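Local coordinates for hypothetical protein Atu0741 (Agrobacterium tumefaciens str. C58, PDB 1ZHV) that is of unknown function but carries two regions of the ACT family, whose fold in many relatives binds small regulatory ligands such as amino acids, at residues P85-T88 / G92-V95. Sequence-based numbering, arbitrary orientation.
Sequences PLST and GIFV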
ATOM      1  N   PRO A  85      14.945   0.523   4.259  1.00 10.14           N
ATOM      2  CA  PRO A  85      15.466  -0.814   3.938  1.00 10.30           C
ATOM      3  C   PRO A  85      14.931  -1.399   2.635  1.00 10.79           C
ATOM      4  O   PRO A  85      15.563  -2.262   2.026  1.00 12.08           O
ATOM      5  CB  PRO A  85      15.084  -1.647   5.163  1.00 12.13           C
ATOM      6  CG  PRO A  85      13.910  -0.914   5.746  1.00 11.20           C
ATOM      7  CD  PRO A  85      14.274   0.532   5.569  1.00 10.24           C
ATOM      8  N   LEU A  86      13.771  -0.928   2.197  1.00  9.02           N
ATOM      9  CA  LEU A  86      13.193  -1.427   0.957  1.00  8.69           C
ATOM     10  C   LEU A  86      13.792  -0.726  -0.263  1.00  9.30           C
ATOM     11  O   LEU A  86      14.293  -1.371  -1.188  1.00 10.62           O
ATOM     12  CB  LEU A  86      11.669  -1.241   0.974  1.00  8.40           C
ATOM     13  CG  LEU A  86      10.931  -1.945   2.119  1.00  7.45           C
ATOM     14  CD1 LEU A  86       9.432  -1.695   2.008  1.00 10.32           C
ATOM     15  CD2 LEU A  86      11.235  -3.447   2.074  1.00  9.51           C
ATOM     16  N   SER A  87      13.759   0.603  -0.251  1.00 10.05           N
ATOM     17  CA  SER A  87      14.276   1.394  -1.360  1.00 11.05           C
ATOM     18  C   SER A  87      15.766   1.205  -1.614  1.00 12.12           C
ATOM     19  O   SER A  87      16.202   1.202  -2.768  1.00 16.05           O
ATOM     20  CB  SER A  87      13.975   2.876  -1.130  1.00  9.43           C
ATOM     21  OG  SER A  87      12.577   3.107  -1.139  1.00 12.60           O
ATOM     22  N   THR A  88      16.542   1.045  -0.547  1.00 11.08           N
ATOM     23  CA  THR A  88      17.983   0.855  -0.682  1.00 14.52           C
ATOM     24  C   THR A  88      18.296  -0.545  -1.194  1.00 14.74           C
ATOM     25  O   THR A  88      19.423  -0.825  -1.600  1.00 16.50           O
ATOM     26  CB  THR A  88      18.714   1.061   0.662  1.00 16.36           C
ATOM     27  OG1 THR A  88      18.211   0.136   1.632  1.00 20.05           O
ATOM     28  CG2 THR A  88      18.510   2.484   1.168  1.00 20.19           C
ATOM     29  N   GLY A  92      10.508  -1.389  -4.968  1.00 12.56           N
ATOM     30  CA  GLY A  92       9.714  -0.204  -5.228  1.00 12.59           C
ATOM     31  C   GLY A  92       8.659  -0.055  -4.155  1.00 12.60           C
ATOM     32  O   GLY A  92       8.092  -1.048  -3.687  1.00 12.27           O
ATOM     33  N   ILE A  93       8.400   1.185  -3.755  1.00 11.38           N
ATOM     34  CA  ILE A  93       7.406   1.462  -2.723  1.00 11.66           C
ATOM     35  C   ILE A  93       6.334   2.447  -3.174  1.00 10.72           C
ATOM     36  O   ILE A  93       6.573   3.308  -4.021  1.00 12.84           O
ATOM     37  CB  ILE A  93       8.077   2.000  -1.435  1.00 10.71           C
ATOM     38  CG1 ILE A  93       8.824   3.312  -1.712  1.00 13.81           C
ATOM     39  CG2 ILE A  93       9.035   0.964  -0.884  1.00 11.33           C
ATOM     40  CD1 ILE A  93       7.972   4.566  -1.539  1.00 14.20           C
ATOM     41  N   PHE A  94       5.150   2.302  -2.592  1.00  8.61           N
ATOM     42  CA  PHE A  94       4.008   3.157  -2.900  1.00  9.21           C
ATOM     43  C   PHE A  94       3.426   3.474  -1.528  1.00  7.65           C
ATOM     44  O   PHE A  94       2.912   2.593  -0.845  1.00  9.68           O
ATOM     45  CB  PHE A  94       3.005   2.385  -3.768  1.00  8.74           C
ATOM     46  CG  PHE A  94       1.913   3.237  -4.347  1.00  7.67           C
ATOM     47  CD1 PHE A  94       0.834   3.636  -3.563  1.00  8.74           C
ATOM     48  CD2 PHE A  94       1.962   3.642  -5.680  1.00 10.51           C
ATOM     49  CE1 PHE A  94      -0.184   4.424  -4.098  1.00  8.74           C
ATOM     50  CE2 PHE A  94       0.946   4.433  -6.223  1.00  8.81           C
ATOM     51  CZ  PHE A  94      -0.125   4.821  -5.429  1.00 10.58           C
ATOM     52  N   VAL A  95       3.518   4.734  -1.122  1.00  7.55           N
ATOM     53  CA  VAL A  95       3.048   5.133   0.196  1.00  8.71           C
ATOM     54  C   VAL A  95       1.830   6.024   0.180  1.00  8.81           C
ATOM     55  O   VAL A  95       1.752   6.965  -0.597  1.00  8.59           O
ATOM     56  CB  VAL A  95       4.160   5.879   0.974  1.00 10.26           C
ATOM     57  CG1 VAL A  95       3.647   6.318   2.345  1.00 13.54           C
ATOM     58  CG2 VAL A  95       5.379   4.980   1.115  1.00 17.29           C
TER
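Between Ile93 and the pair Leu86 and Ser87, the last turn of helix 78-87 meets the chain that has just turned back from it, a compact example of how a helix end and the strand after it can be joined through one branched side chain. Gly92 comes first along 92-95. Its CA lies 6.2 Å from the CA of Ser87, the nearest pair of CA atoms across the two segments, and with no side chain it adds little to the contact.

Ile93 does nearly all the work. The methyl CG2 sits 3.9 Å from Leu86 CB and, at the same 3.9 Å, meets the methyl CD1 of Leu86, so that it bears on both the root and one tip of the leucine; it also comes within 4.1 Å of Ser87 OG. Leu86 presents itself this way because its CG is anti to its carbonyl carbon (chi1 -59°) and the chain then runs on extended into CD1. Ile93 CG1 is closest to the serine, 3.8 Å from Ser87 OG, a van der Waals touch of a methylene on a hydroxyl, while Ile93 CD1 points away. That hydroxyl also makes a weak hydrogen bond to the carbonyl of Ile83, one turn back in the helix.

Phe94 and Val95 then carry the chain away into strand 94-97, where Phe94 pairs through its backbone with Leu105. Leu104 of strand 102-107 touches both Leu86 and Ile93, and Thr114, Leu117 and Leu118 of helix 111-120 close around Leu86, making the leucine the buried end of a contact whose serine end is exposed. Such a helix, short turn and edge-strand connection, packed on a sheet beside a second helix, is consistent with the βαββαβ topology of the ACT domain.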